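Long-range contacts in cortical-lytic enzyme (Bacillus cereus, PDB 4S3J), which acts as an N-acetylglucosaminidase of glycosyl hydrolase family 18, probably degrading partially cleaved cortex peptidoglycan during spore germination: residues G179-D184 with D218-A223; S140-R145 with V172-E177; V188-A193 with P224-A229. All blocks are in the same frame, centred on the assembly; numbering follows the deposited sequence.

Following the chain from the N terminus, 140-145 leaves the end of one barrel strand and meets 172-177 on the next, so contact 2 closes the first loop, through helix 155-164. Contact 1 opens only afterwards: 179-184 runs from the short strand 180-181 into helix 183-191 and returns to 218-223, the loop that follows strand 214-218. Contact 3 starts inside that second loop, at 188-193, and ends beyond it at 224-229, so contacts 1 and 3 cross. Both use helix 183-191. Contact 2 touches the other two, through Asn175 to contact 1 and through Ile189 to contact 3. Contact 2 thus joins adjacent TIM-barrel strands, contact 1 the segments following their C-terminal ends, and contact 3 the outer helices.

Contact 1: residues G179-D184 with D218-A223; sequences GNFSAD and DFESVA
Phe181 lays its ring over Glu220, the residue that is probably the proton donor. Glu220 CB stands 3.8 Å from the ring centroid and 8° off its normal, a CH-pi contact over one face. The extended remainder of the glutamate follows the ring outward, bringing OE2 to 3.6 Å from Phe181 CZ, and its carboxylate lies stacked on the ring with the planes 25° apart. Phe181 CG is anti to its own carbonyl carbon (chi1 -73°), which swings the ring over this side chain. Asp218 approaches the far end of the ring, OD2 being 3.8 Å from Phe181 CZ. Farther along, Ala183 CB presses on Ser221 O at 3.1 Å, a tight fit, and approaches Ala223 CB more loosely at 4.5 Å.

No direct hydrogen bond spans the two segments; two waters do. One donates to Phe181 O and bonds Ser221 OG, 3.0 Å away. The other donates to Ala183 O (2.8 Å) and accepts from Ala223 N. Behind them, Asn175 ND2 bonds both Ser182 O and Glu220 O, fixing the two backbones relative to each other. Asp218 and Glu220 are the D and E of the DxE that ends the family 18 signature, at the C-terminal end of strand 214-218. The contact thus lies where that strand, strand 168-177 and the start of helix 183-191 converge, with Thr250 of strand 246-251 touching both acids.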
loop_
_atom_site.group_PDB
_atom_site.type_symbol
_atom_site.label_atom_id
_atom_site.label_comp_id
_atom_site.label_asym_id
_atom_site.label_seq_id
_atom_site.Cartn_x
_atom_site.Cartn_y
_atom_site.Cartn_z
ATOM N N GLY A 179 15.609 3.089 18.431
ATOM C CA GLY A 179 14.256 2.682 18.102
ATOM C C GLY A 179 13.269 3.814 17.899
ATOM O O GLY A 179 12.086 3.565 17.689
ATOM N N ASN A 180 13.743 5.055 17.949
ATOM C CA ASN A 180 12.882 6.208 17.728
ATOM C C ASN A 180 13.475 7.208 16.751
ATOM O O ASN A 180 14.696 7.405 16.705
ATOM C CB ASN A 180 12.601 6.913 19.044
ATOM C CG ASN A 180 11.587 6.173 19.886
ATOM O OD1 ASN A 180 11.888 5.732 20.993
ATOM N ND2 ASN A 180 10.376 6.032 19.360
ATOM N N PHE A 181 12.607 7.850 15.980
ATOM C CA PHE A 181 13.042 8.928 15.104
ATOM C C PHE A 181 13.596 10.077 15.935
ATOM O O PHE A 181 13.050 10.431 16.984
ATOM C CB PHE A 181 11.898 9.431 14.219
ATOM C CG PHE A 181 11.507 8.475 13.106
ATOM C CD1 PHE A 181 12.344 8.281 12.027
ATOM C CD2 PHE A 181 10.304 7.790 13.141
ATOM C CE1 PHE A 181 12.002 7.426 10.980
ATOM C CE2 PHE A 181 9.940 6.925 12.089
ATOM C CZ PHE A 181 10.796 6.747 11.012
ATOM N N SER A 182 14.699 10.646 15.469
ATOM C CA SER A 182 15.467 11.589 16.284
ATOM C C SER A 182 15.761 12.905 15.590
ATOM O O SER A 182 16.547 12.935 14.652
ATOM C CB SER A 182 16.781 10.939 16.683
ATOM O OG SER A 182 17.648 11.871 17.328
ATOM N N ALA A 183 15.152 13.987 16.066
ATOM C CA ALA A 183 15.470 15.327 15.582
ATOM C C ALA A 183 16.945 15.690 15.830
ATOM O O ALA A 183 17.555 16.425 15.043
ATOM C CB ALA A 183 14.572 16.349 16.238
ATOM N N ASP A 184 17.499 15.224 16.946
ATOM C CA ASP A 184 18.886 15.567 17.282
ATOM C C ASP A 184 19.860 14.980 16.273
ATOM O O ASP A 184 20.847 15.620 15.898
ATOM C CB ASP A 184 19.244 15.074 18.690
ATOM C CG ASP A 184 18.517 15.830 19.778
ATOM O OD1 ASP A 184 18.042 16.953 19.501
ATOM O OD2 ASP A 184 18.445 15.306 20.915
ATOM N N ASP A 218 13.922 8.341 4.673
ATOM C CA ASP A 218 12.782 8.398 5.561
ATOM C C ASP A 218 13.235 9.099 6.833
ATOM O O ASP A 218 13.551 8.451 7.830
ATOM C CB ASP A 218 12.234 7.011 5.858
ATOM C CG ASP A 218 11.021 7.057 6.768
ATOM O OD1 ASP A 218 10.429 8.153 6.909
ATOM O OD2 ASP A 218 10.646 6.001 7.316
ATOM N N PHE A 219 13.316 10.423 6.760
ATOM C CA PHE A 219 13.634 11.264 7.914
ATOM C C PHE A 219 12.322 11.812 8.476
ATOM O O PHE A 219 11.574 12.517 7.766
ATOM C CB PHE A 219 14.566 12.429 7.526
ATOM C CG PHE A 219 16.010 12.033 7.261
ATOM C CD1 PHE A 219 16.481 10.755 7.514
ATOM C CD2 PHE A 219 16.907 12.979 6.778
ATOM C CE1 PHE A 219 17.807 10.427 7.287
ATOM C CE2 PHE A 219 18.231 12.650 6.550
ATOM C CZ PHE A 219 18.679 11.371 6.812
ATOM N N GLU A 220 12.001 11.444 9.708
ATOM C CA GLU A 220 10.792 11.918 10.382
ATOM C C GLU A 220 11.145 12.539 11.736
ATOM O O GLU A 220 12.237 12.327 12.247
ATOM C CB GLU A 220 9.790 10.779 10.550
ATOM C CG GLU A 220 9.360 10.205 9.212
ATOM C CD GLU A 220 8.365 9.084 9.339
ATOM O OE1 GLU A 220 7.441 9.187 10.175
ATOM O OE2 GLU A 220 8.526 8.074 8.615
ATOM N N SER A 221 10.214 13.310 12.293
ATOM C CA SER A 221 10.455 14.086 13.515
ATOM C C SER A 221 11.664 14.986 13.358
ATOM O O SER A 221 12.461 15.154 14.290
ATOM C CB SER A 221 10.646 13.172 14.727
ATOM O OG SER A 221 9.503 12.378 14.940
ATOM N N VAL A 222 11.809 15.539 12.163
ATOM C CA VAL A 222 12.848 16.523 11.895
ATOM C C VAL A 222 12.418 17.862 12.493
ATOM O O VAL A 222 11.272 18.263 12.354
ATOM C CB VAL A 222 13.096 16.642 10.384
ATOM C CG1 VAL A 222 14.103 17.742 10.043
ATOM C CG2 VAL A 222 13.534 15.302 9.814
ATOM N N ALA A 223 13.337 18.553 13.165
ATOM C CA ALA A 223 13.031 19.863 13.733
ATOM C C ALA A 223 12.568 20.859 12.653
ATOM O O ALA A 223 13.125 20.884 11.564
ATOM C CB ALA A 223 14.247 20.414 14.448
HETATM O O HOH W 1 9.900 10.558 17.237
HETATM O O HOH W 2 16.194 17.785 13.057
#

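Contact 2: residues S140-R145 with V172-E177; sequences SFEAKR and VITNIE
Phe141 and Ile173 pair as parallel neighbours, as do Glu142 and Thr174; the axes of 140-143 and 172-174 lie 38° apart. Three backbone hydrogen bonds set this register: Phe141 N to Val172 O, Thr174 N to Phe141 O and Ala143 N to Thr174 O, all 2.8 to 2.9 Å. Ile173 CA adds a CA-H...O contact to Phe141 O. Where the strands diverge, a water donates to both Ala143 O and Ile176 O.

A hydroxyl pair reinforces one face. Ser140, preceded by a cis peptide bond, has OG between its backbone N and carbonyl carbon (chi1 73°), and this sets it 2.8 Å from Thr174 OG1; either could donate.

Apolar packing is light. Phe141 CB meets Ile173 CG1 and Ala143 CB meets Ile173 CG2, on the side where Phe199 and Ile203 of helix 193-210 press against Ile173. On the Thr174 side, the extended Glu142 chain instead lays its carboxylate obliquely across the CG2 branch of Ile176, with OE2 3.7 Å from Ile176 CG2.

The charged contact is a side-on salt bridge. Arg145 NE reaches Glu177 OE2 at 2.9 Å and NH2 reaches OE1 at 3.0 Å; both oxygens use their syn lone pairs, and the two planes lie 15° apart. Ser182 OG also bonds Glu177 OE1.

This chemistry changes along the pair: parallel-strand hydrogen bonding, then a water, then a nearly coplanar, bidentate salt bridge that holds the loop after strand 135-143 against the end of strand 168-177.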
loop_
_atom_site.group_PDB
_atom_site.type_symbol
_atom_site.label_atom_id
_atom_site.label_comp_id
_atom_site.label_asym_id
_atom_site.label_seq_id
_atom_site.Cartn_x
_atom_site.Cartn_y
_atom_site.Cartn_z
ATOM N N SER A 140 15.514 -0.849 7.859
ATOM C CA SER A 140 16.180 0.299 7.220
ATOM C C SER A 140 17.666 0.316 7.600
ATOM O O SER A 140 18.100 -0.434 8.460
ATOM C CB SER A 140 15.551 1.626 7.666
ATOM O OG SER A 140 15.929 1.920 9.002
ATOM N N PHE A 141 18.426 1.165 6.928
ATOM C CA PHE A 141 19.767 1.572 7.363
ATOM C C PHE A 141 19.603 2.788 8.258
ATOM O O PHE A 141 19.001 3.775 7.835
ATOM C CB PHE A 141 20.642 1.949 6.178
ATOM C CG PHE A 141 21.079 0.794 5.322
ATOM C CD1 PHE A 141 20.156 0.111 4.530
ATOM C CD2 PHE A 141 22.411 0.414 5.269
ATOM C CE1 PHE A 141 20.559 -0.930 3.731
ATOM C CE2 PHE A 141 22.814 -0.641 4.455
ATOM C CZ PHE A 141 21.886 -1.307 3.687
ATOM N N GLU A 142 20.136 2.743 9.476
ATOM C CA GLU A 142 20.000 3.856 10.404
ATOM C C GLU A 142 21.228 4.756 10.319
ATOM O O GLU A 142 22.349 4.280 10.438
ATOM C CB GLU A 142 19.795 3.341 11.835
ATOM C CG GLU A 142 18.518 2.479 11.921
ATOM C CD GLU A 142 18.196 1.915 13.297
ATOM O OE1 GLU A 142 19.020 2.033 14.224
ATOM O OE2 GLU A 142 17.093 1.334 13.438
ATOM N N ALA A 143 20.996 6.043 10.083
ATOM C CA ALA A 143 22.054 7.043 10.031
ATOM C C ALA A 143 22.655 7.206 11.413
ATOM O O ALA A 143 21.941 7.124 12.409
ATOM C CB ALA A 143 21.497 8.354 9.542
ATOM N N LYS A 144 23.960 7.476 11.457
ATOM C CA LYS A 144 24.704 7.663 12.710
ATOM C C LYS A 144 25.356 9.028 12.720
ATOM O O LYS A 144 25.566 9.623 11.673
ATOM C CB LYS A 144 25.739 6.543 12.878
ATOM C CG LYS A 144 25.073 5.206 13.158
ATOM C CD LYS A 144 25.961 3.998 12.893
ATOM C CE LYS A 144 27.287 3.999 13.623
ATOM N NZ LYS A 144 28.148 2.915 13.056
ATOM N N ARG A 145 25.693 9.504 13.920
ATOM C CA ARG A 145 26.207 10.856 14.096
ATOM C C ARG A 145 27.612 11.055 13.535
ATOM O O ARG A 145 28.057 12.198 13.388
ATOM C CB ARG A 145 26.176 11.212 15.578
ATOM C CG ARG A 145 24.771 11.482 16.090
ATOM C CD ARG A 145 24.753 11.714 17.596
ATOM N NE ARG A 145 23.377 11.755 18.094
ATOM C CZ ARG A 145 22.919 12.599 19.010
ATOM N NH1 ARG A 145 23.741 13.479 19.607
ATOM N NH2 ARG A 145 21.639 12.549 19.358
ATOM N N VAL A 172 17.165 2.335 1.957
ATOM C CA VAL A 172 16.298 3.073 2.842
ATOM C C VAL A 172 17.064 3.554 4.065
ATOM O O VAL A 172 17.541 2.758 4.855
ATOM C CB VAL A 172 15.098 2.207 3.316
ATOM C CG1 VAL A 172 14.192 2.998 4.234
ATOM C CG2 VAL A 172 14.303 1.654 2.124
ATOM N N ILE A 173 17.168 4.870 4.206
ATOM C CA ILE A 173 17.937 5.480 5.283
ATOM C C ILE A 173 17.020 6.245 6.230
ATOM O O ILE A 173 16.278 7.133 5.802
ATOM C CB ILE A 173 19.015 6.428 4.710
ATOM C CG1 ILE A 173 19.974 5.644 3.818
ATOM C CG2 ILE A 173 19.817 7.094 5.821
ATOM C CD1 ILE A 173 20.707 6.492 2.816
ATOM N N THR A 174 17.105 5.928 7.523
ATOM C CA THR A 174 16.281 6.581 8.538
ATOM C C THR A 174 17.117 7.345 9.552
ATOM O O THR A 174 18.292 7.030 9.778
ATOM C CB THR A 174 15.420 5.563 9.333
ATOM O OG1 THR A 174 16.243 4.522 9.871
ATOM C CG2 THR A 174 14.374 4.927 8.434
ATOM N N ASN A 175 16.480 8.322 10.196
ATOM C CA ASN A 175 17.115 9.008 11.329
ATOM C C ASN A 175 16.610 8.440 12.656
ATOM O O ASN A 175 16.096 9.164 13.516
ATOM C CB ASN A 175 16.866 10.513 11.265
ATOM C CG ASN A 175 15.403 10.860 11.334
ATOM O OD1 ASN A 175 14.557 10.164 10.758
ATOM N ND2 ASN A 175 15.090 11.956 12.022
ATOM N N ILE A 176 16.731 7.120 12.798
ATOM C CA ILE A 176 16.348 6.421 14.020
ATOM C C ILE A 176 17.536 6.229 14.946
ATOM O O ILE A 176 18.612 5.798 14.507
ATOM C CB ILE A 176 15.725 5.074 13.693
ATOM C CG1 ILE A 176 14.394 5.293 12.990
ATOM C CG2 ILE A 176 15.517 4.256 14.970
ATOM C CD1 ILE A 176 13.778 4.029 12.383
ATOM N N GLU A 177 17.331 6.562 16.224
ATOM C CA GLU A 177 18.291 6.288 17.283
ATOM C C GLU A 177 17.551 5.575 18.394
ATOM O O GLU A 177 16.519 6.065 18.842
ATOM C CB GLU A 177 18.905 7.587 17.848
ATOM C CG GLU A 177 19.864 8.276 16.930
ATOM C CD GLU A 177 20.638 9.418 17.600
ATOM O OE1 GLU A 177 20.016 10.322 18.210
ATOM O OE2 GLU A 177 21.879 9.396 17.524
HETATM O O HOH W 3 21.351 5.918 14.631
#

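Contact 3: residues V188-A193 with P224-A229; sequences VILRDA and PEDREA
Leu190 sets its CB against Ala229 CB, 3.9 Å away, while its two methyls part, CD1 toward the N-cap residue Asp226, whose CB is 4.0 Å off, and CD2 toward the first turn of the helix, 3.8 Å from Ala229 O. The next residue, Arg191, carries the polar half. Its CG is anti to the carbonyl carbon (chi1 -63°), and from there the chain, extended to NE, reaches Asp226 and grips a single oxygen, OD1, with NE at 2.8 Å and NH2 at 2.9 Å. OD1 lies in the guanidinium plane, but the carboxylate is turned 80° to it; NE meets the syn lone pair, whereas NH2 comes from above the carboxylate plane. Glu225 CB also sits at the guanidinium edge, 3.6 Å from NH2. The other oxygen of Asp226, OD2, bonds Ser187 OG, so both carboxylate oxygens are bound by residues of helix 183-191. One water donates to both Leu190 O and Ala229 O, bridging the backbones.

This is helix-to-helix packing outside the barrel: the last turn of helix 183-191 lies against the 3-10 turn and first turn of helix 227-240, whose Tyr230 and Phe233 extend the apolar patch round Leu190, while Ile189 packs on Phe199 of helix 193-210.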
loop_
_atom_site.group_PDB
_atom_site.type_symbol
_atom_site.label_atom_id
_atom_site.label_comp_id
_atom_site.label_asym_id
_atom_site.label_seq_id
_atom_site.Cartn_x
_atom_site.Cartn_y
_atom_site.Cartn_z
ATOM N N VAL A 188 22.508 17.164 13.559
ATOM C CA VAL A 188 23.938 16.987 13.330
ATOM C C VAL A 188 24.223 16.833 11.841
ATOM O O VAL A 188 25.027 17.567 11.284
ATOM C CB VAL A 188 24.508 15.766 14.102
ATOM C CG1 VAL A 188 25.967 15.561 13.751
ATOM C CG2 VAL A 188 24.359 15.969 15.602
ATOM N N ILE A 189 23.559 15.876 11.205
ATOM C CA ILE A 189 23.805 15.559 9.796
ATOM C C ILE A 189 23.455 16.704 8.852
ATOM O O ILE A 189 24.159 16.931 7.867
ATOM C CB ILE A 189 23.043 14.290 9.382
ATOM C CG1 ILE A 189 23.685 13.094 10.094
ATOM C CG2 ILE A 189 23.098 14.078 7.869
ATOM C CD1 ILE A 189 22.943 11.795 9.905
ATOM N N LEU A 190 22.379 17.423 9.146
ATOM C CA LEU A 190 21.942 18.494 8.249
ATOM C C LEU A 190 22.711 19.805 8.463
ATOM O O LEU A 190 22.637 20.704 7.616
ATOM C CB LEU A 190 20.439 18.735 8.411
ATOM C CG LEU A 190 19.542 17.555 8.020
ATOM C CD1 LEU A 190 18.091 17.909 8.280
ATOM C CD2 LEU A 190 19.740 17.131 6.559
ATOM N N ARG A 191 23.448 19.926 9.570
ATOM C CA ARG A 191 24.119 21.191 9.873
ATOM C C ARG A 191 25.640 21.159 9.823
ATOM O O ARG A 191 26.257 22.213 9.701
ATOM C CB ARG A 191 23.700 21.712 11.250
ATOM C CG ARG A 191 22.220 22.030 11.344
ATOM C CD ARG A 191 21.839 22.622 12.707
ATOM N NE ARG A 191 20.416 22.934 12.718
ATOM C CZ ARG A 191 19.831 23.840 13.491
ATOM N NH1 ARG A 191 20.546 24.602 14.312
ATOM N NH2 ARG A 191 18.528 24.037 13.380
ATOM N N ASP A 192 26.253 19.983 9.900
ATOM C CA ASP A 192 27.711 19.902 9.883
ATOM C C ASP A 192 28.213 19.418 8.529
ATOM O O ASP A 192 27.964 18.279 8.137
ATOM C CB ASP A 192 28.223 18.985 10.990
ATOM C CG ASP A 192 29.713 19.051 11.120
ATOM O OD1 ASP A 192 30.200 19.944 11.838
ATOM O OD2 ASP A 192 30.396 18.249 10.459
ATOM N N ALA A 193 28.926 20.284 7.813
ATOM C CA ALA A 193 29.292 19.984 6.441
ATOM C C ALA A 193 30.259 18.803 6.345
ATOM O O ALA A 193 30.165 17.991 5.420
ATOM C CB ALA A 193 29.894 21.218 5.780
ATOM N N PRO A 224 11.569 21.703 12.964
ATOM C CA PRO A 224 11.122 22.717 11.994
ATOM C C PRO A 224 12.246 23.639 11.518
ATOM O O PRO A 224 12.227 24.119 10.382
ATOM C CB PRO A 224 10.086 23.530 12.771
ATOM C CG PRO A 224 9.742 22.753 13.950
ATOM C CD PRO A 224 10.828 21.777 14.232
ATOM N N GLU A 225 13.219 23.893 12.390
ATOM C CA GLU A 225 14.315 24.790 12.048
ATOM C C GLU A 225 15.238 24.184 10.988
ATOM O O GLU A 225 16.075 24.871 10.428
ATOM C CB GLU A 225 15.117 25.137 13.308
ATOM C CG GLU A 225 14.345 25.959 14.347
ATOM C CD GLU A 225 13.496 25.127 15.306
ATOM O OE1 GLU A 225 13.526 23.879 15.260
ATOM O OE2 GLU A 225 12.781 25.746 16.115
ATOM N N ASP A 226 15.086 22.889 10.731
ATOM C CA ASP A 226 15.912 22.180 9.760
ATOM C C ASP A 226 15.215 21.967 8.414
ATOM O O ASP A 226 15.724 21.227 7.574
ATOM C CB ASP A 226 16.335 20.824 10.335
ATOM C CG ASP A 226 17.414 20.956 11.394
ATOM O OD1 ASP A 226 18.155 21.962 11.343
ATOM O OD2 ASP A 226 17.517 20.049 12.260
ATOM N N ARG A 227 14.065 22.605 8.212
ATOM C CA ARG A 227 13.326 22.466 6.944
ATOM C C ARG A 227 14.230 22.749 5.743
ATOM O O ARG A 227 14.410 21.900 4.863
ATOM C CB ARG A 227 12.110 23.405 6.920
ATOM C CG ARG A 227 11.281 23.326 5.642
ATOM C CD ARG A 227 10.091 24.293 5.672
ATOM N NE ARG A 227 10.537 25.657 5.909
ATOM C CZ ARG A 227 11.049 26.452 4.979
ATOM N NH1 ARG A 227 11.187 26.021 3.734
ATOM N NH2 ARG A 227 11.448 27.676 5.309
ATOM N N GLU A 228 14.831 23.934 5.716
ATOM C CA GLU A 228 15.648 24.300 4.567
ATOM C C GLU A 228 16.975 23.532 4.534
ATOM O O GLU A 228 17.473 23.237 3.447
ATOM C CB GLU A 228 15.892 25.810 4.546
ATOM C CG GLU A 228 16.751 26.269 3.385
ATOM C CD GLU A 228 16.204 25.845 2.024
ATOM O OE1 GLU A 228 14.963 25.728 1.859
ATOM O OE2 GLU A 228 17.040 25.614 1.123
ATOM N N ALA A 229 17.535 23.192 5.705
ATOM C CA ALA A 229 18.746 22.367 5.761
ATOM C C ALA A 229 18.488 20.965 5.175
ATOM O O ALA A 229 19.369 20.364 4.557
ATOM C CB ALA A 229 19.276 22.271 7.203
HETATM O O HOH W 4 21.957 20.636 4.952
#